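PDB 5IHX: tyrosine--tRNA ligase, mitochondrial from Emericella nidulans, which probably attaches tyrosine to its cognate mitochondrial tRNA at the cost of ATP, releasing AMP and diphosphate. Local coordinates for residues Pro282-Ser287 and Leu328-Phe333; Asp322-Tyr327 and Lys341-Gln346. One frame throughout, in Å; residues are numbered along the deposited sequence.

Contact 1: residues Pro282-Ser287 and Leu328-Phe333; sequences PLLTTS and LKMFTF
Leu284 meets both Met330 and Phe331 with its branched end. Its CD1 comes to Phe331 CZ at 3.7 Å. The methyl lies in the plane of the ring, at its edge, so this is not a contact over the aromatic face. The two side chains approach from opposite directions. The other branch, Leu284 CD2, passes Met330 CE at 4.0 Å and also stays near Phe331 CZ (4.2 Å). One leucine thus spans two consecutive residues of the segment Leu328-Phe333.

Met330 has two neighbours in Pro282-Ser287. Its sulfur runs past the proline ring, with SD 3.7 Å from Pro282 CG. A bend at the last torsion (chi3 -52°) then turns CE to Leu284. Pro282 and Leu284 both direct their side chains to the helix. Leu283 between them makes no contact with Leu328-Phe333; its side chain touches Ser240.

Pro282-Ser287 leaves the nucleotide-binding fold after strand 277-280. The disordered loop just beyond Ser287 carries KFGKS, a form of the class I KMSKS signature. The contact packs the residues leading into this loop against the helical region that follows. Leu85, on the helix just after the HIGH-like HVGH signature, touches Pro282, Leu284 and Phe331. The bound tyrosine is not part of this packing: the side chain of Leu284 is about 13 Å from it.

Phe331 does not start out aimed at the loop, but its ring reaches across. That ring also meets Tyr327 and Phe316 edge-to-face. Leu359, on helix 354-368, is a further apolar neighbour of Phe331. The meeting with Pro282-Ser287 is wholly apolar.

Contact 2: residues Asp322-Tyr327 and Lys341-Gln346; sequences DAVERY and KIMEEQ
Met343 crosses Glu325 at a slant, touching it at several points from CB to OE1. Its sulfur is low on the glutamate, with SD 3.7 Å from Glu325 CB. Met343 CG sits farther out, 3.8 Å from Glu325 CD. The thioether is folded at chi2 (-51°) and again at chi3. This brings its methyl back, so that Met343 CE lies 3.8 Å from Glu325 OE1. Glu325 itself is extended. With CG anti to the backbone N (chi1 175°), it runs past the methionine, and its aliphatic part supplies much of the packing. The carboxylate has a polar neighbour within its own helix, because OE2 forms a long, weak ion pair with Lys329 NZ.

The two segments belong to an antiparallel helical hairpin, 321-331 and 336-348, joined by a short turn. The axes of 322-327 and 341-346 approach to 11.0 Å, at 168° between their N-to-C directions. Such a gap is bridged by side chains, chiefly Met343, which points at the facing helix.

Val324 flanks the methionine. Its CG1 lies 4.2 Å from Met343 SD and 4.3 Å from Gln346 NE2. Gln346 brings an amide into this buried layer, but its polar bonds go to a third helix. OE1 accepts from Ala355 N, and NE2 is hydrogen-bonded to Gln356 OE1. Val324 also packs on Ala355 and Gln356.

In the fold
From the N terminus, the chain builds the nucleotide-binding sheet, including strand 277-280, and then enters Pro282-Ser287. Contact 1 closes the longer loop, returning to this segment after 40 intervening residues. Contact 2 closes a shorter one across the turn between helices 321-331 and 336-348. The two loops cross: 322-327 lies within the first, whereas 341-346 follows it. Both contacts lie in the part matching the class I catalytic family. Both use helix 321-331, which ties the exit from the sheet to the helices that end this C-terminally truncated chain. Tyr327 links them further, its OH packing 3.9 Å from Leu284 CD2. Leu328 also touches Ile342.

Contact 1: residues Pro282-Ser287 and Leu328-Phe333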
ATOM      1  N   PRO A 282      -7.215 -27.991 -12.349  1.00 34.77           N
ATOM      2  CA  PRO A 282      -6.458 -28.192 -13.594  1.00 35.20           C
ATOM      3  C   PRO A 282      -6.702 -27.135 -14.672  1.00 41.87           C
ATOM      4  O   PRO A 282      -7.734 -26.462 -14.669  1.00 33.49           O
ATOM      5  CB  PRO A 282      -6.937 -29.568 -14.079  1.00 34.20           C
ATOM      6  CG  PRO A 282      -8.223 -29.813 -13.378  1.00 40.79           C
ATOM      7  CD  PRO A 282      -8.106 -29.129 -12.059  1.00 34.31           C
ATOM      8  N   LEU A 283      -5.738 -27.005 -15.583  1.00 48.93           N
ATOM      9  CA  LEU A 283      -5.842 -26.082 -16.711  1.00 57.69           C
ATOM     10  C   LEU A 283      -6.601 -26.688 -17.885  1.00 51.58           C
ATOM     11  O   LEU A 283      -6.268 -27.775 -18.359  1.00 51.55           O
ATOM     12  CB  LEU A 283      -4.446 -25.667 -17.182  1.00 65.55           C
ATOM     13  CG  LEU A 283      -4.381 -24.591 -18.273  1.00 70.26           C
ATOM     14  CD1 LEU A 283      -4.990 -23.277 -17.798  1.00 67.64           C
ATOM     15  CD2 LEU A 283      -2.947 -24.388 -18.737  1.00 75.61           C
ATOM     16  N   LEU A 284      -7.637 -25.987 -18.332  1.00 49.73           N
ATOM     17  CA  LEU A 284      -8.421 -26.405 -19.489  1.00 62.38           C
ATOM     18  C   LEU A 284      -7.750 -25.974 -20.797  1.00 66.12           C
ATOM     19  O   LEU A 284      -7.453 -24.794 -20.981  1.00 63.26           O
ATOM     20  CB  LEU A 284      -9.837 -25.837 -19.395  1.00 65.92           C
ATOM     21  CG  LEU A 284     -10.617 -26.295 -18.158  1.00 70.02           C
ATOM     22  CD1 LEU A 284     -11.886 -25.478 -17.981  1.00 71.61           C
ATOM     23  CD2 LEU A 284     -10.943 -27.780 -18.250  1.00 64.53           C
ATOM     24  N   THR A 285      -7.518 -26.929 -21.696  1.00 62.53           N
ATOM     25  CA  THR A 285      -6.935 -26.631 -23.005  1.00 75.73           C
ATOM     26  C   THR A 285      -7.937 -26.882 -24.128  1.00 81.23           C
ATOM     27  O   THR A 285      -8.904 -27.625 -23.955  1.00 76.72           O
ATOM     28  CB  THR A 285      -5.678 -27.480 -23.278  1.00 79.84           C
ATOM     29  OG1 THR A 285      -6.029 -28.869 -23.311  1.00 84.72           O
ATOM     30  CG2 THR A 285      -4.621 -27.241 -22.210  1.00 79.97           C
ATOM     31  N   THR A 286      -7.695 -26.254 -25.276  1.00 91.14           N
ATOM     32  CA  THR A 286      -8.519 -26.455 -26.464  1.00 92.34           C
ATOM     33  C   THR A 286      -7.837 -27.427 -27.422  1.00 91.59           C
ATOM     34  O   THR A 286      -6.756 -27.943 -27.131  1.00 85.42           O
ATOM     35  CB  THR A 286      -8.790 -25.128 -27.199  1.00 97.06           C
ATOM     36  OG1 THR A 286      -7.551 -24.561 -27.646  1.00 94.55           O
ATOM     37  CG2 THR A 286      -9.499 -24.141 -26.283  1.00 97.48           C
ATOM     38  N   SER A 287      -8.470 -27.666 -28.566  1.00103.30           N
ATOM     39  CA  SER A 287      -7.930 -28.576 -29.569  1.00 97.69           C
ATOM     40  C   SER A 287      -6.920 -27.865 -30.465  1.00 92.45           C
ATOM     41  O   SER A 287      -6.077 -27.104 -29.986  1.00 91.37           O
ATOM     42  CB  SER A 287      -9.060 -29.165 -30.416  1.00 94.95           C
ATOM     43  OG  SER A 287     -10.101 -29.663 -29.594  1.00 88.94           O
ATOM     44  N   LEU A 328     -16.926 -34.863 -17.794  1.00 25.14           N
ATOM     45  CA  LEU A 328     -18.118 -35.338 -17.097  1.00 25.11           C
ATOM     46  C   LEU A 328     -17.883 -35.342 -15.589  1.00 29.79           C
ATOM     47  O   LEU A 328     -18.773 -35.004 -14.809  1.00 27.67           O
ATOM     48  CB  LEU A 328     -18.510 -36.741 -17.570  1.00 23.60           C
ATOM     49  CG  LEU A 328     -19.293 -36.837 -18.886  1.00 27.22           C
ATOM     50  CD1 LEU A 328     -19.359 -38.279 -19.366  1.00 26.76           C
ATOM     51  CD2 LEU A 328     -20.694 -36.273 -18.722  1.00 26.91           C
ATOM     52  N   LYS A 329     -16.675 -35.719 -15.186  1.00 26.86           N
ATOM     53  CA  LYS A 329     -16.329 -35.780 -13.772  1.00 27.64           C
ATOM     54  C   LYS A 329     -16.131 -34.390 -13.168  1.00 25.22           C
ATOM     55  O   LYS A 329     -16.498 -34.153 -12.019  1.00 28.24           O
ATOM     56  CB  LYS A 329     -15.066 -36.621 -13.574  1.00 25.84           C
ATOM     57  CG  LYS A 329     -15.251 -38.089 -13.915  1.00 32.12           C
ATOM     58  CD  LYS A 329     -13.930 -38.839 -13.914  1.00 35.08           C
ATOM     59  CE  LYS A 329     -14.134 -40.322 -14.177  1.00 42.79           C
ATOM     60  NZ  LYS A 329     -12.841 -41.050 -14.313  1.00 45.82           N
ATOM     61  N   MET A 330     -15.560 -33.474 -13.945  1.00 23.02           N
ATOM     62  CA  MET A 330     -15.213 -32.150 -13.435  1.00 27.89           C
ATOM     63  C   MET A 330     -16.379 -31.158 -13.496  1.00 30.33           C
ATOM     64  O   MET A 330     -16.489 -30.281 -12.635  1.00 29.82           O
ATOM     65  CB  MET A 330     -14.015 -31.579 -14.206  1.00 26.26           C
ATOM     66  CG  MET A 330     -12.719 -32.361 -14.017  1.00 26.50           C
ATOM     67  SD  MET A 330     -11.253 -31.526 -14.676  1.00 35.08           S
ATOM     68  CE  MET A 330     -11.772 -31.145 -16.346  1.00 29.63           C
ATOM     69  N   PHE A 331     -17.232 -31.282 -14.512  1.00 25.54           N
ATOM     70  CA  PHE A 331     -18.273 -30.281 -14.768  1.00 28.77           C
ATOM     71  C   PHE A 331     -19.695 -30.693 -14.368  1.00 27.92           C
ATOM     72  O   PHE A 331     -20.629 -29.919 -14.561  1.00 30.66           O
ATOM     73  CB  PHE A 331     -18.277 -29.904 -16.253  1.00 27.44           C
ATOM     74  CG  PHE A 331     -17.136 -29.016 -16.658  1.00 33.50           C
ATOM     75  CD1 PHE A 331     -17.133 -27.675 -16.312  1.00 29.58           C
ATOM     76  CD2 PHE A 331     -16.075 -29.516 -17.398  1.00 26.65           C
ATOM     77  CE1 PHE A 331     -16.091 -26.850 -16.687  1.00 33.87           C
ATOM     78  CE2 PHE A 331     -15.030 -28.694 -17.776  1.00 30.36           C
ATOM     79  CZ  PHE A 331     -15.038 -27.358 -17.420  1.00 31.33           C
ATOM     80  N   THR A 332     -19.868 -31.893 -13.818  1.00 27.70           N
ATOM     81  CA  THR A 332     -21.203 -32.357 -13.430  1.00 22.16           C
ATOM     82  C   THR A 332     -21.195 -33.038 -12.068  1.00 25.61           C
ATOM     83  O   THR A 332     -20.137 -33.371 -11.532  1.00 23.95           O
ATOM     84  CB  THR A 332     -21.792 -33.345 -14.465  1.00 27.04           C
ATOM     85  OG1 THR A 332     -21.361 -34.678 -14.162  1.00 27.33           O
ATOM     86  CG2 THR A 332     -21.367 -32.979 -15.884  1.00 24.09           C
ATOM     87  N   PHE A 333     -22.395 -33.235 -11.521  1.00 24.95           N
ATOM     88  CA  PHE A 333     -22.592 -33.969 -10.269  1.00 26.98           C
ATOM     89  C   PHE A 333     -22.991 -35.422 -10.543  1.00 28.42           C
ATOM     90  O   PHE A 333     -23.410 -36.137  -9.633  1.00 32.15           O
ATOM     91  CB  PHE A 333     -23.666 -33.288  -9.409  1.00 29.46           C
ATOM     92  CG  PHE A 333     -23.168 -32.110  -8.600  1.00 33.81           C
ATOM     93  CD1 PHE A 333     -24.022 -31.466  -7.716  1.00 36.86           C
ATOM     94  CD2 PHE A 333     -21.871 -31.632  -8.732  1.00 23.31           C
ATOM     95  CE1 PHE A 333     -23.591 -30.384  -6.971  1.00 32.46           C
ATOM     96  CE2 PHE A 333     -21.434 -30.550  -7.985  1.00 26.34           C
ATOM     97  CZ  PHE A 333     -22.296 -29.926  -7.104  1.00 29.05           C
TER

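Contact 2: residues Asp322-Tyr327 and Lys341-Gln346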
ATOM      1  N   ASP A 322     -11.392 -37.887 -26.263  1.00 27.85           N
ATOM      2  CA  ASP A 322     -10.386 -38.234 -25.264  1.00 34.27           C
ATOM      3  C   ASP A 322     -10.451 -37.332 -24.027  1.00 33.19           C
ATOM      4  O   ASP A 322      -9.678 -37.511 -23.086  1.00 33.07           O
ATOM      5  CB  ASP A 322      -8.978 -38.184 -25.878  1.00 44.57           C
ATOM      6  CG  ASP A 322      -8.655 -36.847 -26.530  1.00 62.66           C
ATOM      7  OD1 ASP A 322      -9.154 -35.802 -26.064  1.00 57.58           O
ATOM      8  OD2 ASP A 322      -7.886 -36.843 -27.515  1.00 74.25           O
ATOM      9  N   ALA A 323     -11.371 -36.370 -24.031  1.00 33.76           N
ATOM     10  CA  ALA A 323     -11.513 -35.440 -22.910  1.00 33.72           C
ATOM     11  C   ALA A 323     -12.877 -35.531 -22.218  1.00 32.09           C
ATOM     12  O   ALA A 323     -13.019 -35.107 -21.071  1.00 27.93           O
ATOM     13  CB  ALA A 323     -11.277 -34.017 -23.393  1.00 31.53           C
ATOM     14  N   VAL A 324     -13.874 -36.082 -22.903  1.00 26.63           N
ATOM     15  CA  VAL A 324     -15.251 -36.004 -22.418  1.00 27.63           C
ATOM     16  C   VAL A 324     -15.450 -36.700 -21.068  1.00 23.48           C
ATOM     17  O   VAL A 324     -16.216 -36.220 -20.231  1.00 32.89           O
ATOM     18  CB  VAL A 324     -16.249 -36.586 -23.450  1.00 27.14           C
ATOM     19  CG1 VAL A 324     -16.041 -38.082 -23.642  1.00 24.31           C
ATOM     20  CG2 VAL A 324     -17.687 -36.287 -23.024  1.00 26.52           C
ATOM     21  N   GLU A 325     -14.780 -37.827 -20.849  1.00 27.99           N
ATOM     22  CA  GLU A 325     -14.945 -38.543 -19.588  1.00 28.34           C
ATOM     23  C   GLU A 325     -14.473 -37.701 -18.411  1.00 28.54           C
ATOM     24  O   GLU A 325     -15.142 -37.635 -17.378  1.00 28.96           O
ATOM     25  CB  GLU A 325     -14.199 -39.877 -19.592  1.00 25.84           C
ATOM     26  CG  GLU A 325     -14.269 -40.586 -18.238  1.00 37.31           C
ATOM     27  CD  GLU A 325     -13.763 -42.017 -18.272  1.00 53.67           C
ATOM     28  OE1 GLU A 325     -13.416 -42.509 -19.369  1.00 50.18           O
ATOM     29  OE2 GLU A 325     -13.715 -42.648 -17.193  1.00 54.76           O
ATOM     30  N   ARG A 326     -13.312 -37.071 -18.553  1.00 29.30           N
ATOM     31  CA  ARG A 326     -12.797 -36.239 -17.477  1.00 25.35           C
ATOM     32  C   ARG A 326     -13.709 -35.033 -17.265  1.00 28.14           C
ATOM     33  O   ARG A 326     -13.958 -34.634 -16.127  1.00 26.34           O
ATOM     34  CB  ARG A 326     -11.364 -35.780 -17.759  1.00 36.03           C
ATOM     35  CG  ARG A 326     -10.861 -34.805 -16.709  1.00 49.01           C
ATOM     36  CD  ARG A 326      -9.382 -34.955 -16.426  1.00 63.52           C
ATOM     37  NE  ARG A 326      -9.019 -34.288 -15.178  1.00 64.91           N
ATOM     38  CZ  ARG A 326      -7.824 -34.366 -14.599  1.00 56.82           C
ATOM     39  NH1 ARG A 326      -6.857 -35.086 -15.154  1.00 61.73           N
ATOM     40  NH2 ARG A 326      -7.598 -33.726 -13.462  1.00 43.41           N
ATOM     41  N   TYR A 327     -14.214 -34.459 -18.355  1.00 27.29           N
ATOM     42  CA  TYR A 327     -15.107 -33.304 -18.249  1.00 30.07           C
ATOM     43  C   TYR A 327     -16.406 -33.668 -17.533  1.00 27.99           C
ATOM     44  O   TYR A 327     -16.929 -32.870 -16.754  1.00 29.86           O
ATOM     45  CB  TYR A 327     -15.431 -32.727 -19.629  1.00 28.33           C
ATOM     46  CG  TYR A 327     -14.350 -31.839 -20.209  1.00 30.30           C
ATOM     47  CD1 TYR A 327     -13.027 -31.950 -19.798  1.00 37.85           C
ATOM     48  CD2 TYR A 327     -14.661 -30.874 -21.157  1.00 33.96           C
ATOM     49  CE1 TYR A 327     -12.043 -31.135 -20.328  1.00 40.75           C
ATOM     50  CE2 TYR A 327     -13.687 -30.054 -21.690  1.00 38.92           C
ATOM     51  CZ  TYR A 327     -12.380 -30.188 -21.273  1.00 44.59           C
ATOM     52  OH  TYR A 327     -11.406 -29.372 -21.805  1.00 54.90           O
ATOM     53  N   LYS A 341     -21.207 -46.052 -16.922  1.00 27.48           N
ATOM     54  CA  LYS A 341     -22.264 -46.573 -17.782  1.00 30.19           C
ATOM     55  C   LYS A 341     -22.370 -45.766 -19.078  1.00 29.03           C
ATOM     56  O   LYS A 341     -22.581 -46.328 -20.152  1.00 36.09           O
ATOM     57  CB  LYS A 341     -23.600 -46.563 -17.036  1.00 36.43           C
ATOM     58  CG  LYS A 341     -24.695 -47.380 -17.696  1.00 50.52           C
ATOM     59  CD  LYS A 341     -26.004 -47.268 -16.930  1.00 60.11           C
ATOM     60  N   ILE A 342     -22.218 -44.449 -18.973  1.00 31.94           N
ATOM     61  CA  ILE A 342     -22.255 -43.578 -20.145  1.00 30.97           C
ATOM     62  C   ILE A 342     -21.055 -43.842 -21.053  1.00 35.29           C
ATOM     63  O   ILE A 342     -21.183 -43.858 -22.277  1.00 33.89           O
ATOM     64  CB  ILE A 342     -22.274 -42.084 -19.741  1.00 33.07           C
ATOM     65  CG1 ILE A 342     -23.604 -41.727 -19.079  1.00 37.69           C
ATOM     66  CG2 ILE A 342     -22.062 -41.186 -20.959  1.00 27.48           C
ATOM     67  CD1 ILE A 342     -23.580 -40.404 -18.327  1.00 31.92           C
ATOM     68  N   MET A 343     -19.887 -44.033 -20.447  1.00 28.51           N
ATOM     69  CA  MET A 343     -18.657 -44.220 -21.209  1.00 35.02           C
ATOM     70  C   MET A 343     -18.651 -45.584 -21.892  1.00 35.81           C
ATOM     71  O   MET A 343     -18.095 -45.735 -22.980  1.00 32.47           O
ATOM     72  CB  MET A 343     -17.428 -44.057 -20.310  1.00 29.47           C
ATOM     73  CG  MET A 343     -17.144 -42.602 -19.914  1.00 33.47           C
ATOM     74  SD  MET A 343     -17.099 -41.449 -21.311  1.00 33.25           S
ATOM     75  CE  MET A 343     -15.792 -42.165 -22.312  1.00 43.39           C
ATOM     76  N   GLU A 344     -19.258 -46.579 -21.253  1.00 32.65           N
ATOM     77  CA  GLU A 344     -19.365 -47.905 -21.854  1.00 38.35           C
ATOM     78  C   GLU A 344     -20.130 -47.845 -23.173  1.00 41.12           C
ATOM     79  O   GLU A 344     -19.736 -48.469 -24.156  1.00 38.80           O
ATOM     80  CB  GLU A 344     -20.068 -48.874 -20.903  1.00 44.64           C
ATOM     81  CG  GLU A 344     -20.126 -50.311 -21.411  1.00 63.15           C
ATOM     82  CD  GLU A 344     -20.888 -51.233 -20.476  1.00 79.58           C
ATOM     83  OE1 GLU A 344     -21.424 -50.743 -19.460  1.00 91.06           O
ATOM     84  OE2 GLU A 344     -20.938 -52.450 -20.748  1.00 83.90           O
ATOM     85  N   GLU A 345     -21.218 -47.083 -23.191  1.00 33.70           N
ATOM     86  CA  GLU A 345     -21.984 -46.882 -24.414  1.00 32.88           C
ATOM     87  C   GLU A 345     -21.225 -45.993 -25.396  1.00 36.26           C
ATOM     88  O   GLU A 345     -21.219 -46.246 -26.602  1.00 33.47           O
ATOM     89  CB  GLU A 345     -23.351 -46.272 -24.096  1.00 34.38           C
ATOM     90  CG  GLU A 345     -24.216 -46.027 -25.322  1.00 56.14           C
ATOM     91  CD  GLU A 345     -25.637 -45.627 -24.969  1.00 72.06           C
ATOM     92  OE1 GLU A 345     -25.974 -45.611 -23.765  1.00 67.90           O
ATOM     93  OE2 GLU A 345     -26.418 -45.328 -25.898  1.00 81.85           O
ATOM     94  N   GLN A 346     -20.576 -44.961 -24.865  1.00 29.94           N
ATOM     95  CA  GLN A 346     -19.776 -44.044 -25.670  1.00 33.54           C
ATOM     96  C   GLN A 346     -18.651 -44.780 -26.400  1.00 27.99           C
ATOM     97  O   GLN A 346     -18.410 -44.544 -27.583  1.00 30.90           O
ATOM     98  CB  GLN A 346     -19.196 -42.938 -24.779  1.00 30.40           C
ATOM     99  CG  GLN A 346     -18.179 -42.009 -25.443  1.00 24.54           C
ATOM    100  CD  GLN A 346     -18.823 -40.939 -26.303  1.00 28.91           C
ATOM    101  OE1 GLN A 346     -20.045 -40.885 -26.451  1.00 28.45           O
ATOM    102  NE2 GLN A 346     -17.995 -40.071 -26.876  1.00 26.21           N
TER